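Local coordinates for Lin1840 protein (Listeria innocua serovar 6a, PDB 4ZOC) that probably hydrolyses terminal, non-reducing beta-D-glucosyl residues to release beta-D-glucose, as a family 3 glycoside hydrolase involved in beta-1,2-glucan metabolism, at residues V92-Y96 and K97-P101; L124-A128 and D129-V133. The protein carries 2 engineered substitutions. All blocks are in the same frame, centred on the assembly; numbering follows the deposited sequence.

Interaction 1. Residues V92-Y96 and K97-P101; sequences VIHGY and KTVFP
Lys97 lies alongside Tyr96, both side chains pointing the same way; CG, set anti to the carbonyl carbon (chi1 -67°), lies beside the ring, 3.7 Å from Tyr96 CD2, and the chain then bends at chi2 as NZ hydrogen-bonds Tyr412 O. At Thr98 the carbonyl turns back toward the earlier residues. Its O lies 3.4 Å from Gly95 CA in a CA-H...O contact, and a water bridges it to Tyr96 N, donating to Thr98 O at 2.7 Å. Glycine suits position 95 because a beta-carbon there would collide with Thr98 O. Val99 then crosses the imidazole of His94 at a slant, CG1 3.4 Å from CE1, a branched apolar side chain whose one methyl touches the ND1-CE1 side of the ring.

Phe100 is held twice by His94. Phe100 N donates to His94 O (2.8 Å), and His94 ND1 donates to Phe100 O at 2.7 Å in a nearly straight bond (169°). This oxygen lies almost in the imidazole plane, whereas ND1 sits above the carbonyl plane. With NE2 bonded to Gly408 O, the histidine has its rotation fixed at both nitrogens. Pro101, which has no N-H to satisfy, brings its buried O within 3.2 Å of His94 CB.

The result is a hairpin-like turn in the loop that follows strand 87-90 of the TIM barrel and leads into helix 103-108.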
ATOM      1  N   VAL A  92     -27.679   9.642  -7.332  1.00  7.36           N
ATOM      2  CA  VAL A  92     -28.565   8.523  -7.089  1.00  8.01           C
ATOM      3  C   VAL A  92     -27.735   7.260  -7.096  1.00  7.16           C
ATOM      4  O   VAL A  92     -27.445   6.689  -8.111  1.00  8.53           O
ATOM      5  CB  VAL A  92     -29.799   8.548  -8.045  1.00  8.62           C
ATOM      6  CG1 VAL A  92     -30.868   7.636  -7.488  1.00  8.70           C
ATOM      7  CG2 VAL A  92     -30.162  10.023  -8.253  1.00  7.92           C
ATOM      8  N   ILE A  93     -27.305   6.871  -5.895  1.00  7.03           N
ATOM      9  CA  ILE A  93     -26.178   5.920  -5.734  1.00  6.98           C
ATOM     10  C   ILE A  93     -26.691   4.538  -5.434  1.00  6.53           C
ATOM     11  O   ILE A  93     -26.208   3.534  -5.972  1.00  7.35           O
ATOM     12  CB  ILE A  93     -25.219   6.388  -4.626  1.00  6.65           C
ATOM     13  CG1 ILE A  93     -24.802   7.887  -4.869  1.00  7.52           C
ATOM     14  CG2 ILE A  93     -24.055   5.395  -4.438  1.00  5.84           C
ATOM     15  CD1 ILE A  93     -24.281   8.134  -6.295  1.00  7.97           C
ATOM     16  N   HIS A  94     -27.625   4.464  -4.543  1.00  7.01           N
ATOM     17  CA  HIS A  94     -28.268   3.166  -4.203  1.00  7.05           C
ATOM     18  C   HIS A  94     -29.698   3.409  -3.835  1.00  7.60           C
ATOM     19  O   HIS A  94     -30.248   2.828  -2.863  1.00 10.63           O
ATOM     20  CB  HIS A  94     -27.502   2.400  -3.108  1.00  7.09           C
ATOM     21  CG  HIS A  94     -27.324   3.166  -1.829  1.00  6.46           C
ATOM     22  ND1 HIS A  94     -28.019   2.865  -0.686  1.00  6.93           N
ATOM     23  CD2 HIS A  94     -26.475   4.150  -1.487  1.00  7.12           C
ATOM     24  CE1 HIS A  94     -27.670   3.681   0.287  1.00  7.05           C
ATOM     25  NE2 HIS A  94     -26.750   4.494  -0.181  1.00  8.16           N
ATOM     26  N   GLY A  95     -30.340   4.205  -4.674  1.00  7.14           N
ATOM     27  CA  GLY A  95     -31.745   4.500  -4.480  1.00  7.30           C
ATOM     28  C   GLY A  95     -31.976   5.990  -4.333  1.00  8.20           C
ATOM     29  O   GLY A  95     -31.057   6.767  -3.902  1.00 10.56           O
ATOM     30  N   TYR A  96     -33.216   6.395  -4.703  1.00  8.67           N
ATOM     31  CA  TYR A  96     -33.637   7.739  -4.611  1.00  8.32           C
ATOM     32  C   TYR A  96     -34.346   7.987  -3.292  1.00 10.07           C
ATOM     33  O   TYR A  96     -33.707   8.371  -2.290  1.00 11.38           O
ATOM     34  CB  TYR A  96     -34.450   8.203  -5.867  1.00  8.17           C
ATOM     35  CG  TYR A  96     -34.652   9.693  -5.887  1.00  8.32           C
ATOM     36  CD1 TYR A  96     -33.592  10.562  -6.152  1.00  9.12           C
ATOM     37  CD2 TYR A  96     -35.897  10.263  -5.706  1.00  9.84           C
ATOM     38  CE1 TYR A  96     -33.750  11.913  -6.151  1.00  9.11           C
ATOM     39  CE2 TYR A  96     -36.077  11.614  -5.724  1.00  8.74           C
ATOM     40  CZ  TYR A  96     -34.976  12.474  -5.916  1.00 10.17           C
ATOM     41  OH  TYR A  96     -35.128  13.839  -5.906  1.00  9.34           O
ATOM     42  N   LYS A  97     -35.671   7.788  -3.260  1.00 11.07           N
ATOM     43  CA  LYS A  97     -36.456   7.836  -1.997  1.00 10.30           C
ATOM     44  C   LYS A  97     -36.626   6.461  -1.407  1.00 10.25           C
ATOM     45  O   LYS A  97     -36.545   6.324  -0.146  1.00 10.63           O
ATOM     46  CB  LYS A  97     -37.828   8.497  -2.169  1.00 12.91           C
ATOM     47  CG  LYS A  97     -37.660   9.949  -2.473  1.00 15.88           C
ATOM     48  CD  LYS A  97     -37.697  10.802  -1.248  1.00 22.06           C
ATOM     49  CE  LYS A  97     -37.366  12.232  -1.659  1.00 25.77           C
ATOM     50  NZ  LYS A  97     -36.984  12.952  -0.385  1.00 26.31           N
ATOM     51  N   THR A  98     -36.823   5.440  -2.255  1.00  8.59           N
ATOM     52  CA  THR A  98     -36.731   4.067  -1.791  1.00  8.77           C
ATOM     53  C   THR A  98     -35.252   3.662  -1.780  1.00  9.60           C
ATOM     54  O   THR A  98     -34.621   3.533  -2.876  1.00  9.14           O
ATOM     55  CB  THR A  98     -37.550   3.069  -2.642  1.00  9.65           C
ATOM     56  OG1 THR A  98     -38.884   3.568  -2.811  1.00  9.12           O
ATOM     57  CG2 THR A  98     -37.558   1.646  -1.923  1.00  9.51           C
ATOM     58  N   VAL A  99     -34.670   3.556  -0.575  1.00  8.26           N
ATOM     59  CA  VAL A  99     -33.233   3.372  -0.467  1.00  7.17           C
ATOM     60  C   VAL A  99     -32.952   1.875  -0.401  1.00  7.55           C
ATOM     61  O   VAL A  99     -33.533   1.146   0.388  1.00  7.98           O
ATOM     62  CB  VAL A  99     -32.607   4.123   0.706  1.00  7.34           C
ATOM     63  CG1 VAL A  99     -31.067   3.995   0.720  1.00  8.07           C
ATOM     64  CG2 VAL A  99     -33.020   5.553   0.707  1.00  8.82           C
ATOM     65  N   PHE A 100     -32.099   1.441  -1.309  1.00  8.09           N
ATOM     66  CA  PHE A 100     -31.667   0.073  -1.457  1.00  7.55           C
ATOM     67  C   PHE A 100     -30.353  -0.125  -0.665  1.00  8.20           C
ATOM     68  O   PHE A 100     -29.740   0.849  -0.149  1.00  7.71           O
ATOM     69  CB  PHE A 100     -31.467  -0.277  -2.943  1.00  8.22           C
ATOM     70  CG  PHE A 100     -32.751  -0.502  -3.702  1.00  8.12           C
ATOM     71  CD1 PHE A 100     -33.564   0.556  -4.002  1.00  8.69           C
ATOM     72  CD2 PHE A 100     -33.095  -1.761  -4.200  1.00  7.84           C
ATOM     73  CE1 PHE A 100     -34.737   0.375  -4.681  1.00  9.00           C
ATOM     74  CE2 PHE A 100     -34.283  -1.931  -4.836  1.00  8.08           C
ATOM     75  CZ  PHE A 100     -35.108  -0.867  -5.081  1.00  6.95           C
ATOM     76  N   PRO A 101     -29.901  -1.404  -0.553  1.00  7.36           N
ATOM     77  CA  PRO A 101     -28.578  -1.626   0.118  1.00  6.95           C
ATOM     78  C   PRO A 101     -27.493  -0.830  -0.554  1.00  6.93           C
ATOM     79  O   PRO A 101     -27.522  -0.566  -1.800  1.00  5.78           O
ATOM     80  CB  PRO A 101     -28.379  -3.150   0.030  1.00  7.86           C
ATOM     81  CG  PRO A 101     -29.783  -3.685  -0.033  1.00  8.01           C
ATOM     82  CD  PRO A 101     -30.573  -2.666  -0.827  1.00  7.88           C
TER
HETATM   83  O   HOH W   1     -35.038   4.299  -5.469  1.00  9.19           O

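Interaction 2. Residues L124-A128 and D129-V133; sequences LEATA and DGHHV
Ala126 O takes backbone N-H groups from both Asp129 and His131, which approach from opposite faces of its carbonyl plane, as helix 112-128 ends in a Schellman motif with Gly130 as its C-prime residue. The longer-range bond, from His131 N to Ala126 O, is 3.1 Å long and fairly straight (162°); Gly130 N closes the inner turn on Thr127 O, also at 3.1 Å. Gly130 has positive phi (96°), a conformation that glycine adopts without a beta-carbon pressing on the preceding carbonyl.

Among the side chains, Ala126 and His131 make the apolar contact expected across such a cap, CB to CB at 4.2 Å; the alanine methyl meets the histidine CB while the ring lies by Ala126 O. The ring of His131 swings beside its own backbone N (chi1 -55°), which brings CD2 to 3.3 Å from Ala126 O, while Asp129 O lies over one ring face, offset toward the rim. NE2 reaches the hydroxyl of Tyr96, which also meets Asp129 OD2. Thr127 divides its two branches: CG2 approaches His131 O at 3.7 Å, whereas OG1 turns back to Ala123 O and also meets Arg354 NH1, one partner within the helix and one in a loop outside it.

Asp129 stands at the helix's carbonyl end, where a negative charge would be disfavoured by the helix dipole. Its bonds to Ala66 N and to the Tyr96 hydroxyl probably offset that cost. The chemistry therefore implies a stop written mainly in backbone bonds, with the polar tips of Asp129 and His131 engaged by residues beyond the turn as the chain leads into strand 133-134.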
ATOM      1  N   LEU A 124     -36.728   5.341 -11.979  1.00  8.19           N
ATOM      2  CA  LEU A 124     -38.176   5.630 -11.958  1.00  7.77           C
ATOM      3  C   LEU A 124     -38.456   6.811 -11.024  1.00  8.31           C
ATOM      4  O   LEU A 124     -39.174   7.754 -11.356  1.00  9.01           O
ATOM      5  CB  LEU A 124     -38.907   4.323 -11.475  1.00  7.80           C
ATOM      6  CG  LEU A 124     -40.395   4.534 -11.131  1.00 10.14           C
ATOM      7  CD1 LEU A 124     -41.200   4.640 -12.411  1.00 10.86           C
ATOM      8  CD2 LEU A 124     -40.877   3.446 -10.226  1.00 11.05           C
ATOM      9  N   GLU A 125     -37.873   6.743  -9.838  1.00  8.57           N
ATOM     10  CA  GLU A 125     -38.055   7.785  -8.833  1.00  8.49           C
ATOM     11  C   GLU A 125     -37.333   9.094  -9.104  1.00  8.39           C
ATOM     12  O   GLU A 125     -37.920  10.169  -8.955  1.00 10.85           O
ATOM     13  CB  GLU A 125     -37.647   7.224  -7.445  1.00  8.73           C
ATOM     14  CG  GLU A 125     -38.563   6.079  -6.976  1.00  9.87           C
ATOM     15  CD  GLU A 125     -38.304   5.687  -5.558  1.00  9.29           C
ATOM     16  OE1 GLU A 125     -37.200   6.002  -5.036  1.00 10.62           O
ATOM     17  OE2 GLU A 125     -39.211   5.055  -4.936  1.00 10.40           O
ATOM     18  N   ALA A 126     -36.072   8.988  -9.559  1.00  8.09           N
ATOM     19  CA  ALA A 126     -35.231  10.133  -9.777  1.00  9.21           C
ATOM     20  C   ALA A 126     -35.804  10.927 -10.951  1.00  8.14           C
ATOM     21  O   ALA A 126     -35.860  12.168 -10.866  1.00  7.52           O
ATOM     22  CB  ALA A 126     -33.803   9.719 -10.091  1.00  9.85           C
ATOM     23  N   THR A 127     -36.267  10.238 -11.993  1.00  7.72           N
ATOM     24  CA  THR A 127     -36.898  10.981 -13.121  1.00  8.73           C
ATOM     25  C   THR A 127     -38.177  11.640 -12.697  1.00  9.07           C
ATOM     26  O   THR A 127     -38.518  12.695 -13.218  1.00  9.49           O
ATOM     27  CB  THR A 127     -37.090  10.075 -14.348  1.00  8.45           C
ATOM     28  OG1 THR A 127     -37.914   8.931 -14.026  1.00 10.38           O
ATOM     29  CG2 THR A 127     -35.728   9.606 -14.892  1.00 10.25           C
ATOM     30  N   ALA A 128     -38.934  10.986 -11.812  1.00  9.15           N
ATOM     31  CA  ALA A 128     -40.171  11.570 -11.288  1.00  8.99           C
ATOM     32  C   ALA A 128     -39.914  12.855 -10.536  1.00 10.94           C
ATOM     33  O   ALA A 128     -40.808  13.727 -10.522  1.00 13.45           O
ATOM     34  CB  ALA A 128     -40.926  10.556 -10.443  1.00  9.29           C
ATOM     35  N   ASP A 129     -38.676  13.046 -10.025  1.00  9.59           N
ATOM     36  CA  ASP A 129     -38.359  14.245  -9.293  1.00 11.74           C
ATOM     37  C   ASP A 129     -37.490  15.203 -10.131  1.00 11.42           C
ATOM     38  O   ASP A 129     -36.893  16.112  -9.607  1.00 17.34           O
ATOM     39  CB  ASP A 129     -37.710  13.871  -7.941  1.00 11.26           C
ATOM     40  CG  ASP A 129     -38.219  14.691  -6.804  1.00 12.71           C
ATOM     41  OD1 ASP A 129     -39.262  15.374  -6.952  1.00 13.10           O
ATOM     42  OD2 ASP A 129     -37.585  14.663  -5.743  1.00 13.32           O
ATOM     43  N   GLY A 130     -37.394  14.941 -11.441  1.00 11.85           N
ATOM     44  CA  GLY A 130     -36.821  15.860 -12.390  1.00 13.20           C
ATOM     45  C   GLY A 130     -35.353  15.709 -12.779  1.00 14.68           C
ATOM     46  O   GLY A 130     -34.820  16.558 -13.434  1.00 16.32           O
ATOM     47  N   HIS A 131     -34.712  14.646 -12.331  1.00 12.74           N
ATOM     48  CA  HIS A 131     -33.302  14.382 -12.625  1.00  9.80           C
ATOM     49  C   HIS A 131     -33.090  13.620 -13.925  1.00  8.09           C
ATOM     50  O   HIS A 131     -33.734  12.636 -14.166  1.00 10.40           O
ATOM     51  CB  HIS A 131     -32.686  13.572 -11.477  1.00 10.31           C
ATOM     52  CG  HIS A 131     -32.850  14.201 -10.124  1.00  9.26           C
ATOM     53  ND1 HIS A 131     -32.224  15.375  -9.753  1.00  9.04           N
ATOM     54  CD2 HIS A 131     -33.622  13.844  -9.071  1.00  7.51           C
ATOM     55  CE1 HIS A 131     -32.572  15.693  -8.525  1.00  8.60           C
ATOM     56  NE2 HIS A 131     -33.434  14.788  -8.098  1.00  8.70           N
ATOM     57  N   HIS A 132     -32.086  14.046 -14.704  1.00  8.99           N
ATOM     58  CA  HIS A 132     -31.773  13.476 -16.025  1.00  8.30           C
ATOM     59  C   HIS A 132     -30.609  12.509 -15.991  1.00  8.43           C
ATOM     60  O   HIS A 132     -30.554  11.629 -16.832  1.00  9.72           O
ATOM     61  CB  HIS A 132     -31.374  14.527 -17.023  1.00  7.28           C
ATOM     62  CG  HIS A 132     -32.389  15.634 -17.125  1.00 10.26           C
ATOM     63  ND1 HIS A 132     -32.053  16.914 -17.471  1.00  9.09           N
ATOM     64  CD2 HIS A 132     -33.726  15.631 -16.921  1.00  9.69           C
ATOM     65  CE1 HIS A 132     -33.138  17.682 -17.435  1.00 12.11           C
ATOM     66  NE2 HIS A 132     -34.173  16.928 -17.137  1.00  9.53           N
ATOM     67  N   VAL A 133     -29.645  12.746 -15.110  1.00  8.21           N
ATOM     68  CA  VAL A 133     -28.420  11.941 -14.994  1.00  7.47           C
ATOM     69  C   VAL A 133     -28.153  11.567 -13.559  1.00  8.26           C
ATOM     70  O   VAL A 133     -28.331  12.387 -12.670  1.00  9.74           O
ATOM     71  CB  VAL A 133     -27.152  12.821 -15.417  1.00  7.49           C
ATOM     72  CG1 VAL A 133     -25.837  12.082 -15.374  1.00  8.12           C
ATOM     73  CG2 VAL A 133     -27.322  13.399 -16.785  1.00  8.97           C
TER

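From the N terminus, strand 87-90 runs into interaction 1, a reversal of the chain that closes before helix 103-108; the chain then follows helix 112-128 to interaction 2, which caps that helix and delivers strand 133-134 beside strand 87-90. The two contacts lie in series, neither enclosing nor crossing the other, yet they meet in space with centres 12 Å apart. Glu125 and Tyr96 connect them: Glu125 OE2 probably hydrogen-bonds Thr98 OG1 at 2.6 Å, and OE1 accepts from Lys97 N. Tyr96 CG also packs 4.0 Å from Ala126 CA. Together they fasten a loop of the TIM barrel to the final turn of the helix that precedes its next strand.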